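Local coordinates for Lin0861 protein (Listeria innocua, PDB 3O60) that is of unknown function but probably acts as a TetR-like transcriptional regulator, binding DNA through an N-terminal helix-turn-helix, at residues A[165-168]-A[169-173]; A[51-54]-A[55-58]. One frame throughout, in Å; residues are numbered along the deposited sequence.

Contact 1. Residues A[165-168]-A[169-173]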
loop_
_atom_site.group_PDB
_atom_site.type_symbol
_atom_site.label_atom_id
_atom_site.label_comp_id
_atom_site.label_asym_id
_atom_site.label_seq_id
_atom_site.Cartn_x
_atom_site.Cartn_y
_atom_site.Cartn_z
ATOM N N LYS A 165 0.203 16.144 19.370
ATOM C CA LYS A 165 0.974 16.782 18.320
ATOM C C LYS A 165 1.211 15.793 17.201
ATOM O O LYS A 165 1.236 14.589 17.428
ATOM C CB LYS A 165 2.311 17.278 18.864
ATOM N N ASP A 166 1.408 16.305 15.995
ATOM C CA ASP A 166 1.582 15.456 14.828
ATOM C C ASP A 166 2.919 15.717 14.161
ATOM O O ASP A 166 3.409 16.839 14.152
ATOM C CB ASP A 166 0.435 15.654 13.843
ATOM C CG ASP A 166 -0.808 14.900 14.249
ATOM O OD1 ASP A 166 -1.637 15.467 14.984
ATOM O OD2 ASP A 166 -0.957 13.733 13.840
ATOM N N TYR A 167 3.517 14.656 13.636
ATOM C CA TYR A 167 4.874 14.705 13.121
ATOM C C TYR A 167 4.939 14.331 11.652
ATOM O O TYR A 167 4.351 13.345 11.235
ATOM C CB TYR A 167 5.770 13.741 13.909
ATOM C CG TYR A 167 5.819 13.978 15.404
ATOM C CD1 TYR A 167 6.786 14.796 15.964
ATOM C CD2 TYR A 167 4.911 13.368 16.256
ATOM C CE1 TYR A 167 6.839 15.013 17.324
ATOM C CE2 TYR A 167 4.960 13.579 17.616
ATOM C CZ TYR A 167 5.925 14.404 18.143
ATOM O OH TYR A 167 5.982 14.623 19.495
ATOM N N THR A 168 5.651 15.129 10.872
ATOM C CA THR A 168 5.974 14.767 9.503
ATOM C C THR A 168 7.109 13.755 9.503
ATOM O O THR A 168 7.848 13.643 10.470
ATOM C CB THR A 168 6.343 15.986 8.653
ATOM O OG1 THR A 168 7.762 16.052 8.489
ATOM C CG2 THR A 168 5.856 17.249 9.313
ATOM N N ASN A 169 7.250 13.021 8.412
ATOM C CA ASN A 169 8.292 12.017 8.327
ATOM C C ASN A 169 9.672 12.642 8.422
ATOM O O ASN A 169 10.568 12.097 9.049
ATOM C CB ASN A 169 8.159 11.219 7.036
ATOM C CG ASN A 169 7.267 10.015 7.191
ATOM O OD1 ASN A 169 7.513 8.967 6.604
ATOM N ND2 ASN A 169 6.223 10.155 7.987
ATOM N N ASP A 170 9.830 13.798 7.800
ATOM C CA ASP A 170 11.109 14.481 7.786
ATOM C C ASP A 170 11.505 14.846 9.203
ATOM O O ASP A 170 12.671 14.776 9.566
ATOM C CB ASP A 170 11.043 15.724 6.905
ATOM C CG ASP A 170 11.186 15.398 5.439
ATOM O OD1 ASP A 170 11.247 14.203 5.105
ATOM O OD2 ASP A 170 11.236 16.334 4.620
ATOM N N GLN A 171 10.518 15.223 10.002
ATOM C CA GLN A 171 10.743 15.511 11.406
ATOM C C GLN A 171 11.211 14.265 12.147
ATOM O O GLN A 171 12.124 14.323 12.963
ATOM C CB GLN A 171 9.460 16.036 12.041
ATOM C CG GLN A 171 8.991 17.350 11.469
ATOM C CD GLN A 171 7.843 17.945 12.243
ATOM O OE1 GLN A 171 6.998 17.229 12.765
ATOM N NE2 GLN A 171 7.803 19.264 12.316
ATOM N N LEU A 172 10.560 13.144 11.870
ATOM C CA LEU A 172 10.868 11.895 12.545
ATOM C C LEU A 172 12.286 11.446 12.257
ATOM O O LEU A 172 12.968 10.941 13.134
ATOM C CB LEU A 172 9.873 10.813 12.147
ATOM C CG LEU A 172 8.427 11.116 12.528
ATOM C CD1 LEU A 172 7.488 10.105 11.919
ATOM C CD2 LEU A 172 8.278 11.145 14.027
ATOM N N VAL A 173 12.714 11.598 11.014
ATOM C CA VAL A 173 14.055 11.204 10.639
ATOM C C VAL A 173 15.062 12.037 11.403
ATOM O O VAL A 173 16.083 11.531 11.848
ATOM C CB VAL A 173 14.305 11.387 9.138
ATOM C CG1 VAL A 173 15.658 10.821 8.761
ATOM C CG2 VAL A 173 13.209 10.729 8.333
#
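Thr168 and Gln171 form a capping box at the start of helix 169-182. Each backbone N-H is taken up by the other residue's side chain. Gln171 N donates to Thr168 OG1 over 3.3 Å, and the bond is nearly straight at 163°. In return, Thr168 N donates to Gln171 OE1 at 3.1 Å. This second donor sits well above the amide carbonyl plane, 46° out of it, and so does not follow a lone pair. Gln171 reaches back because its CG is anti to the carbonyl carbon (chi1 -64°) and the chain runs extended beyond CG. The Gln171 and Thr168 side chains cross at about a right angle, with Thr168 CG2 packed 3.6 Å from Gln171 CD. Thr168 O starts the main-chain pattern by accepting from Leu172 N at 3.1 Å. Asn169 O then receives Val173 N.

An apolar contact flanks the polar box. Tyr167, just before the cap, and Leu172, in the first turn, meet as a hydrophobic staple. Leu172 also packs on Leu98 of helix 90-103, which ties the new helix to its neighbour. Asn169 touches Leu98 and Gln102 of the same helix. The staple itself is made by the root of the tyrosine side chain: Tyr167 CB lies 3.6 Å from Leu172 CD2.

Contact 2. Residues A[51-54]-A[55-58]; sequences RVSR and ATFY. With SO4 (sulfate ion), chain D.
Ser53 O accepts from Phe57 N at 3.1 Å, with an N-H...O angle of 150°. This is the first main-chain bond of helix 54-60. Ser53 is also the N-cap. Its OG is anti to the backbone N (chi1 178°), which turns the hydroxyl toward the first turn of the helix. There OG accepts from Thr56 N, but the bond is long at 3.5 Å and weak. Ala55 CB lies beside the same hydroxyl, 3.6 Å from Ser53 OG.

A sulfate ion, probably from the crystallisation liquor, sits at this helix start. Thr56 OG1 is 3.1 Å from sulfate O2 in a weak bond. Ser53 N also points to O1, but that approach is too short to be trusted and the place of O1 is doubtful. A helix N-terminus would be expected to favour an anion here.

The loop follows helix 43-50, and Arg51 leaves that helix with positive phi. The two helices and the tight turn make a helix-turn-helix, as in TetR-type regulators. Helix 54-60 is then probably the recognition helix, and the sulfate may mimic a DNA phosphate.

Val52 and Phe57 both pack on Leu24 of helix 15-33. The Phe57 side chain also meets Ile43 and Cys47 of helix 43-50. Val52 CG1 approaches Thr56 CB at 4.4 Å. Further along, the Tyr58 ring lies obliquely by the main chain, with CD2 3.5 Å from Arg54 O.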
loop_
_atom_site.group_PDB
_atom_site.type_symbol
_atom_site.label_atom_id
_atom_site.label_comp_id
_atom_site.label_asym_id
_atom_site.label_seq_id
_atom_site.Cartn_x
_atom_site.Cartn_y
_atom_site.Cartn_z
ATOM N N ARG A 51 -20.234 -13.004 10.522
ATOM C CA ARG A 51 -20.775 -13.839 9.462
ATOM C C ARG A 51 -19.740 -14.814 8.916
ATOM O O ARG A 51 -19.656 -15.035 7.714
ATOM C CB ARG A 51 -21.319 -12.971 8.331
ATOM N N VAL A 52 -18.997 -15.441 9.817
ATOM C CA VAL A 52 -18.030 -16.463 9.442
ATOM C C VAL A 52 -18.392 -17.770 10.120
ATOM O O VAL A 52 -18.910 -17.773 11.229
ATOM C CB VAL A 52 -16.610 -16.088 9.855
ATOM C CG1 VAL A 52 -15.753 -17.332 9.942
ATOM C CG2 VAL A 52 -16.017 -15.109 8.871
ATOM N N SER A 53 -18.117 -18.879 9.449
ATOM C CA SER A 53 -18.486 -20.178 9.974
ATOM C C SER A 53 -17.744 -20.402 11.279
ATOM O O SER A 53 -16.538 -20.212 11.350
ATOM C CB SER A 53 -18.117 -21.267 8.965
ATOM O OG SER A 53 -18.424 -22.562 9.468
ATOM N N ARG A 54 -18.392 -20.774 12.365
ATOM C CA ARG A 54 -17.557 -20.966 13.539
ATOM C C ARG A 54 -16.689 -22.154 13.363
ATOM O O ARG A 54 -15.635 -22.237 13.916
ATOM C CB ARG A 54 -18.310 -21.147 14.828
ATOM C CG ARG A 54 -19.771 -21.078 14.775
ATOM C CD ARG A 54 -20.175 -21.078 16.200
ATOM N NE ARG A 54 -21.537 -21.499 16.415
ATOM C CZ ARG A 54 -22.098 -21.473 17.609
ATOM N NH1 ARG A 54 -21.401 -21.057 18.646
ATOM N NH2 ARG A 54 -23.351 -21.855 17.766
ATOM N N ALA A 55 -17.143 -23.115 12.603
ATOM C CA ALA A 55 -16.232 -24.203 12.301
ATOM C C ALA A 55 -14.981 -23.692 11.607
ATOM O O ALA A 55 -13.881 -24.150 11.878
ATOM C CB ALA A 55 -16.923 -25.231 11.438
ATOM N N THR A 56 -15.164 -22.762 10.681
ATOM C CA THR A 56 -14.059 -22.257 9.880
ATOM C C THR A 56 -13.012 -21.539 10.709
ATOM O O THR A 56 -11.822 -21.622 10.427
ATOM C CB THR A 56 -14.534 -21.340 8.755
ATOM O OG1 THR A 56 -15.108 -22.131 7.710
ATOM C CG2 THR A 56 -13.363 -20.564 8.196
ATOM N N PHE A 57 -13.470 -20.786 11.699
ATOM C CA PHE A 57 -12.578 -19.961 12.492
ATOM C C PHE A 57 -11.557 -20.769 13.277
ATOM O O PHE A 57 -10.379 -20.436 13.294
ATOM C CB PHE A 57 -13.404 -19.111 13.451
ATOM C CG PHE A 57 -12.588 -18.397 14.477
ATOM C CD1 PHE A 57 -12.135 -17.115 14.249
ATOM C CD2 PHE A 57 -12.277 -19.005 15.671
ATOM C CE1 PHE A 57 -11.386 -16.461 15.192
ATOM C CE2 PHE A 57 -11.530 -18.351 16.612
ATOM C CZ PHE A 57 -11.086 -17.080 16.373
ATOM N N TYR A 58 -12.025 -21.811 13.952
ATOM C CA TYR A 58 -11.176 -22.609 14.829
ATOM C C TYR A 58 -10.054 -23.316 14.091
ATOM O O TYR A 58 -8.943 -23.416 14.597
ATOM C CB TYR A 58 -12.003 -23.624 15.611
ATOM C CG TYR A 58 -12.796 -23.029 16.744
ATOM C CD1 TYR A 58 -12.202 -22.197 17.671
ATOM C CD2 TYR A 58 -14.138 -23.306 16.888
ATOM C CE1 TYR A 58 -12.929 -21.655 18.705
ATOM C CE2 TYR A 58 -14.869 -22.771 17.917
ATOM C CZ TYR A 58 -14.262 -21.947 18.823
ATOM O OH TYR A 58 -15.006 -21.417 19.848
HETATM S S SO4 D . -17.397 -20.186 6.091
HETATM O O1 SO4 D . -17.038 -19.767 7.441
HETATM O O2 SO4 D . -17.633 -21.636 6.071
HETATM O O3 SO4 D . -18.604 -19.454 5.710
HETATM O O4 SO4 D . -16.320 -19.822 5.167
#

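How the contacts relate
Contact 2 comes first along the chain and contact 1 comes near its end. Their centres are 42 Å apart, and their nearest atoms are about 32 Å apart. They lie on opposite sides of the chain's centre and share no helix. Both mark the start of a helix in this all-helical protein. Contact 2 joins helices 43-50 and 54-60 in the probable DNA-binding part, next to helix 15-33. Contact 1 opens the last helix, 169-182, which packs on helix 90-103 in the larger C-terminal part. The split is consistent with a TetR-like protein, in which DNA binding and the ligand-binding and dimerisation part are separate.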